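Local coordinates for venom allergen-like (VAL) 4 protein (Schistosoma mansoni, PDB 4P27), which binds lipids as a secreted member of the SCP/TAPS (CAP) superfamily, although it lacks the usual CAP signature motifs, at residues W41-A53 with N64-L78. Residues are numbered along the deposited sequence; the frame is centred on the assembly and turned at random.
Sequences WNKLLANKAKQQA and NDFIIGDFESIGQNL
The Gln52 and Gln76 side chains approach from opposite directions, their amide planes turned 66° apart. Gln52 NE2 donates to Gln76 OE1 over 3.1 Å, reaching the oxygen from above its carbonyl plane; the return bond, Gln76 NE2 to Gln52 OE1, is weak, and Gln76 NE2 also bonds Asn139. With CG anti to the backbone N (chi1 -179°) and the chain extended beyond it, Gln52 reaches Gln76 on strand 75-81. Its amide stacks nearly parallel on the carboxylate of Asp65, which is salt-bridged to Arg55. One water links Gln52 OE1 to Asp65 O, another Lys48 O to Asp65 OD1. Lys48 curls through two successive bends, laying CB, CG and CE along Ile68, while NZ makes a weak bond to Asn64 O. Toward the start of the helix, Leu45 CD2 packs against Ile68 CD1 (4.0 Å) and Phe71 CE2 (3.6 Å) and presses tightly on Ile74 CD1 (3.3 Å). Asn42 caps the helix, its OD1 accepting from Leu45 N (2.9 Å) on a lone pair, and its ND2 lies in plane at the edge of the Phe71 ring. The connection leading into edge strand 75-81 packs along one side of helix 43-54, in the alpha-beta-alpha sandwich of the CAP fold.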
loop_
_atom_site.group_PDB
_atom_site.type_symbol
_atom_site.label_atom_id
_atom_site.label_comp_id
_atom_site.label_asym_id
_atom_site.label_seq_id
_atom_site.Cartn_x
_atom_site.Cartn_y
_atom_site.Cartn_z
ATOM N N TRP A 41 5.654 -4.474 -10.431
ATOM C CA TRP A 41 5.053 -5.659 -9.866
ATOM C C TRP A 41 6.095 -6.699 -9.651
ATOM O O TRP A 41 6.983 -6.781 -10.428
ATOM C CB TRP A 41 4.045 -6.216 -10.867
ATOM C CG TRP A 41 3.254 -7.338 -10.284
ATOM C CD1 TRP A 41 3.502 -8.679 -10.415
ATOM C CD2 TRP A 41 2.102 -7.213 -9.445
ATOM N NE1 TRP A 41 2.525 -9.413 -9.724
ATOM C CE2 TRP A 41 1.652 -8.527 -9.141
ATOM C CE3 TRP A 41 1.372 -6.119 -8.962
ATOM C CZ2 TRP A 41 0.518 -8.779 -8.326
ATOM C CZ3 TRP A 41 0.188 -6.387 -8.149
ATOM C CH2 TRP A 41 -0.200 -7.692 -7.875
ATOM N N ASN A 42 5.988 -7.536 -8.634
ATOM C CA ASN A 42 7.037 -8.495 -8.351
ATOM C C ASN A 42 6.393 -9.798 -7.976
ATOM O O ASN A 42 5.503 -9.852 -7.102
ATOM C CB ASN A 42 7.897 -8.078 -7.204
ATOM C CG ASN A 42 8.944 -9.130 -6.864
ATOM O OD1 ASN A 42 8.750 -10.068 -6.091
ATOM N ND2 ASN A 42 10.118 -8.917 -7.400
ATOM N N LYS A 43 6.772 -10.862 -8.666
ATOM C CA LYS A 43 5.976 -12.124 -8.692
ATOM C C LYS A 43 6.158 -12.811 -7.368
ATOM O O LYS A 43 5.240 -13.432 -6.848
ATOM C CB LYS A 43 6.531 -13.057 -9.788
ATOM C CG LYS A 43 5.526 -13.896 -10.540
ATOM C CD LYS A 43 5.520 -13.518 -12.020
ATOM C CE LYS A 43 6.068 -14.647 -12.879
ATOM N NZ LYS A 43 6.357 -14.184 -14.274
ATOM N N LEU A 44 7.381 -12.724 -6.828
ATOM C CA LEU A 44 7.699 -13.318 -5.540
ATOM C C LEU A 44 6.907 -12.652 -4.353
ATOM O O LEU A 44 6.409 -13.363 -3.425
ATOM C CB LEU A 44 9.216 -13.249 -5.269
ATOM C CG LEU A 44 9.907 -14.448 -4.618
ATOM C CD1 LEU A 44 11.290 -14.047 -4.079
ATOM C CD2 LEU A 44 9.037 -15.218 -3.589
ATOM N N LEU A 45 6.832 -11.324 -4.360
ATOM C CA LEU A 45 6.026 -10.621 -3.360
ATOM C C LEU A 45 4.537 -11.111 -3.512
ATOM O O LEU A 45 3.864 -11.351 -2.481
ATOM C CB LEU A 45 6.142 -9.140 -3.548
ATOM C CG LEU A 45 7.415 -8.348 -3.257
ATOM C CD1 LEU A 45 7.094 -6.867 -3.448
ATOM C CD2 LEU A 45 7.917 -8.614 -1.812
ATOM N N ALA A 46 4.055 -11.230 -4.758
ATOM C CA ALA A 46 2.648 -11.538 -5.062
ATOM C C ALA A 46 2.281 -12.975 -4.623
ATOM O O ALA A 46 1.274 -13.205 -3.963
ATOM C CB ALA A 46 2.335 -11.338 -6.526
ATOM N N ASN A 47 3.179 -13.911 -4.877
ATOM C CA ASN A 47 2.970 -15.266 -4.438
ATOM C C ASN A 47 3.009 -15.398 -2.963
ATOM O O ASN A 47 2.222 -16.205 -2.387
ATOM C CB ASN A 47 4.019 -16.195 -5.054
ATOM C CG ASN A 47 3.858 -16.287 -6.538
ATOM O OD1 ASN A 47 2.836 -15.852 -7.097
ATOM N ND2 ASN A 47 4.879 -16.814 -7.214
ATOM N N LYS A 48 3.924 -14.672 -2.307
ATOM C CA LYS A 48 3.979 -14.810 -0.850
ATOM C C LYS A 48 2.708 -14.221 -0.266
ATOM O O LYS A 48 2.129 -14.787 0.698
ATOM C CB LYS A 48 5.232 -14.240 -0.250
ATOM C CG LYS A 48 6.414 -15.212 -0.545
ATOM C CD LYS A 48 6.629 -16.303 0.508
ATOM C CE LYS A 48 6.605 -15.682 1.898
ATOM N NZ LYS A 48 6.799 -16.701 2.941
ATOM N N ALA A 49 2.243 -13.158 -0.927
ATOM C CA ALA A 49 1.024 -12.426 -0.482
ATOM C C ALA A 49 -0.116 -13.417 -0.556
ATOM O O ALA A 49 -0.969 -13.493 0.340
ATOM C CB ALA A 49 0.730 -11.234 -1.382
ATOM N N LYS A 50 -0.135 -14.159 -1.654
ATOM C CA LYS A 50 -1.226 -15.125 -1.948
ATOM C C LYS A 50 -1.232 -16.348 -1.008
ATOM O O LYS A 50 -2.274 -16.726 -0.502
ATOM C CB LYS A 50 -1.071 -15.627 -3.400
ATOM C CG LYS A 50 -2.344 -16.270 -3.910
ATOM C CD LYS A 50 -2.910 -15.457 -5.064
ATOM C CE LYS A 50 -2.277 -15.787 -6.435
ATOM N NZ LYS A 50 -2.931 -16.961 -7.075
ATOM N N GLN A 51 -0.055 -16.952 -0.741
ATOM C CA GLN A 51 0.026 -18.003 0.264
ATOM C C GLN A 51 -0.520 -17.509 1.604
ATOM O O GLN A 51 -1.218 -18.255 2.280
ATOM C CB GLN A 51 1.499 -18.497 0.458
ATOM C CG GLN A 51 2.045 -19.196 -0.808
ATOM C CD GLN A 51 3.563 -19.327 -0.770
ATOM O OE1 GLN A 51 4.298 -18.680 -1.534
ATOM N NE2 GLN A 51 4.043 -20.144 0.149
ATOM N N GLN A 52 -0.176 -16.269 1.999
ATOM C CA GLN A 52 -0.681 -15.693 3.242
ATOM C C GLN A 52 -2.207 -15.542 3.088
ATOM O O GLN A 52 -2.949 -15.947 3.968
ATOM C CB GLN A 52 -0.140 -14.311 3.471
ATOM C CG GLN A 52 -0.621 -13.678 4.778
ATOM C CD GLN A 52 0.236 -12.479 5.180
ATOM O OE1 GLN A 52 1.386 -12.382 4.775
ATOM N NE2 GLN A 52 -0.315 -11.591 6.014
ATOM N N ALA A 53 -2.683 -14.941 2.008
ATOM C CA ALA A 53 -4.103 -14.652 1.989
ATOM C C ALA A 53 -4.950 -15.980 1.970
ATOM O O ALA A 53 -6.091 -15.991 2.468
ATOM C CB ALA A 53 -4.480 -13.844 0.767
ATOM N N ASN A 64 7.420 -15.062 9.635
ATOM C CA ASN A 64 7.596 -15.806 8.342
ATOM C C ASN A 64 6.934 -15.075 7.100
ATOM O O ASN A 64 7.369 -15.200 5.969
ATOM C CB ASN A 64 7.051 -17.279 8.469
ATOM C CG ASN A 64 7.628 -18.273 7.392
ATOM O OD1 ASN A 64 7.808 -19.506 7.635
ATOM N ND2 ASN A 64 7.926 -17.747 6.208
ATOM N N ASP A 65 5.851 -14.333 7.304
ATOM C CA ASP A 65 5.188 -13.725 6.141
ATOM C C ASP A 65 5.956 -12.539 5.600
ATOM O O ASP A 65 5.661 -12.067 4.504
ATOM C CB ASP A 65 3.798 -13.308 6.577
ATOM C CG ASP A 65 2.876 -14.539 6.667
ATOM O OD1 ASP A 65 3.128 -15.532 5.933
ATOM O OD2 ASP A 65 1.947 -14.489 7.442
ATOM N N PHE A 66 6.910 -12.056 6.404
ATOM C CA PHE A 66 7.813 -10.949 6.030
ATOM C C PHE A 66 9.199 -11.353 5.527
ATOM O O PHE A 66 10.058 -10.486 5.217
ATOM C CB PHE A 66 7.932 -9.965 7.209
ATOM C CG PHE A 66 6.642 -9.313 7.555
ATOM C CD1 PHE A 66 5.715 -9.971 8.385
ATOM C CD2 PHE A 66 6.311 -8.048 7.016
ATOM C CE1 PHE A 66 4.483 -9.371 8.688
ATOM C CE2 PHE A 66 5.100 -7.433 7.350
ATOM C CZ PHE A 66 4.177 -8.108 8.171
ATOM N N ILE A 67 9.417 -12.647 5.356
ATOM C CA ILE A 67 10.718 -13.073 4.838
ATOM C C ILE A 67 10.500 -13.521 3.415
ATOM O O ILE A 67 9.850 -14.522 3.219
ATOM C CB ILE A 67 11.331 -14.228 5.704
ATOM C CG1 ILE A 67 11.390 -13.745 7.176
ATOM C CG2 ILE A 67 12.712 -14.554 5.105
ATOM C CD1 ILE A 67 11.679 -14.791 8.301
ATOM N N ILE A 68 10.967 -12.766 2.420
ATOM C CA ILE A 68 10.592 -13.044 1.057
ATOM C C ILE A 68 11.877 -12.850 0.268
ATOM O O ILE A 68 12.498 -11.731 0.314
ATOM C CB ILE A 68 9.422 -12.078 0.522
ATOM C CG1 ILE A 68 8.155 -12.195 1.429
ATOM C CG2 ILE A 68 9.036 -12.453 -0.936
ATOM C CD1 ILE A 68 7.032 -11.196 1.077
ATOM N N GLY A 69 12.283 -13.914 -0.441
ATOM C CA GLY A 69 13.536 -13.891 -1.249
ATOM C C GLY A 69 14.610 -13.199 -0.525
ATOM O O GLY A 69 14.763 -13.466 0.670
ATOM N N ASP A 70 15.281 -12.250 -1.190
ATOM C CA ASP A 70 16.389 -11.451 -0.636
ATOM C C ASP A 70 15.998 -10.109 -0.141
ATOM O O ASP A 70 16.895 -9.328 0.281
ATOM C CB ASP A 70 17.519 -11.202 -1.706
ATOM C CG ASP A 70 18.029 -12.534 -2.247
ATOM O OD1 ASP A 70 18.154 -13.516 -1.434
ATOM O OD2 ASP A 70 18.171 -12.637 -3.472
ATOM N N PHE A 71 14.707 -9.778 -0.177
ATOM C CA PHE A 71 14.371 -8.382 0.200
ATOM C C PHE A 71 14.812 -8.129 1.630
ATOM O O PHE A 71 14.429 -8.859 2.528
ATOM C CB PHE A 71 12.852 -8.181 0.041
ATOM C CG PHE A 71 12.407 -8.206 -1.421
ATOM C CD1 PHE A 71 12.821 -7.217 -2.300
ATOM C CD2 PHE A 71 11.616 -9.257 -1.899
ATOM C CE1 PHE A 71 12.429 -7.233 -3.634
ATOM C CE2 PHE A 71 11.206 -9.265 -3.221
ATOM C CZ PHE A 71 11.636 -8.282 -4.093
ATOM N N GLU A 72 15.510 -7.046 1.870
ATOM C CA GLU A 72 15.853 -6.651 3.232
ATOM C C GLU A 72 14.723 -6.202 4.086
ATOM O O GLU A 72 14.842 -6.220 5.319
ATOM C CB GLU A 72 16.756 -5.411 3.176
ATOM C CG GLU A 72 17.991 -5.651 2.369
ATOM C CD GLU A 72 19.115 -6.103 3.255
ATOM O OE1 GLU A 72 18.929 -6.056 4.498
ATOM O OE2 GLU A 72 20.171 -6.488 2.719
ATOM N N SER A 73 13.743 -5.546 3.471
ATOM C CA SER A 73 12.635 -5.086 4.275
ATOM C C SER A 73 11.363 -5.223 3.467
ATOM O O SER A 73 11.375 -4.982 2.264
ATOM C CB SER A 73 12.919 -3.674 4.826
ATOM O OG SER A 73 12.342 -2.693 4.059
ATOM N N ILE A 74 10.282 -5.647 4.120
ATOM C CA ILE A 74 9.019 -5.890 3.438
ATOM C C ILE A 74 7.989 -5.069 4.235
ATOM O O ILE A 74 7.956 -5.169 5.455
ATOM C CB ILE A 74 8.644 -7.409 3.495
ATOM C CG1 ILE A 74 9.567 -8.244 2.563
ATOM C CG2 ILE A 74 7.149 -7.623 3.136
ATOM C CD1 ILE A 74 9.376 -7.937 1.052
ATOM N N GLY A 75 7.148 -4.277 3.563
ATOM C CA GLY A 75 5.989 -3.726 4.239
ATOM C C GLY A 75 4.765 -4.516 3.789
ATOM O O GLY A 75 4.812 -5.202 2.799
ATOM N N GLN A 76 3.625 -4.311 4.448
ATOM C CA GLN A 76 2.422 -5.094 4.133
ATOM C C GLN A 76 1.185 -4.263 4.462
ATOM O O GLN A 76 1.143 -3.575 5.476
ATOM C CB GLN A 76 2.444 -6.402 4.894
ATOM C CG GLN A 76 1.350 -7.379 4.464
ATOM C CD GLN A 76 1.573 -8.744 5.122
ATOM O OE1 GLN A 76 1.171 -8.905 6.250
ATOM N NE2 GLN A 76 2.338 -9.633 4.490
ATOM N N ASN A 77 0.210 -4.290 3.584
ATOM C CA ASN A 77 -1.107 -3.724 3.900
ATOM C C ASN A 77 -2.084 -4.914 3.817
ATOM O O ASN A 77 -1.977 -5.779 2.914
ATOM C CB ASN A 77 -1.518 -2.738 2.776
ATOM C CG ASN A 77 -0.913 -1.357 2.956
ATOM O OD1 ASN A 77 -0.296 -1.093 3.970
ATOM N ND2 ASN A 77 -1.042 -0.477 1.963
ATOM N N LEU A 78 -3.042 -4.945 4.735
ATOM C CA LEU A 78 -4.054 -6.017 4.779
ATOM C C LEU A 78 -5.468 -5.419 4.710
ATOM O O LEU A 78 -5.730 -4.233 5.154
ATOM C CB LEU A 78 -3.946 -6.780 6.104
ATOM C CG LEU A 78 -2.659 -7.487 6.489
ATOM C CD1 LEU A 78 -2.751 -8.039 7.940
ATOM C CD2 LEU A 78 -2.321 -8.608 5.532
HETATM O O HOH W 1 3.244 -15.941 3.075
HETATM O O HOH W 2 3.440 -12.438 2.766
#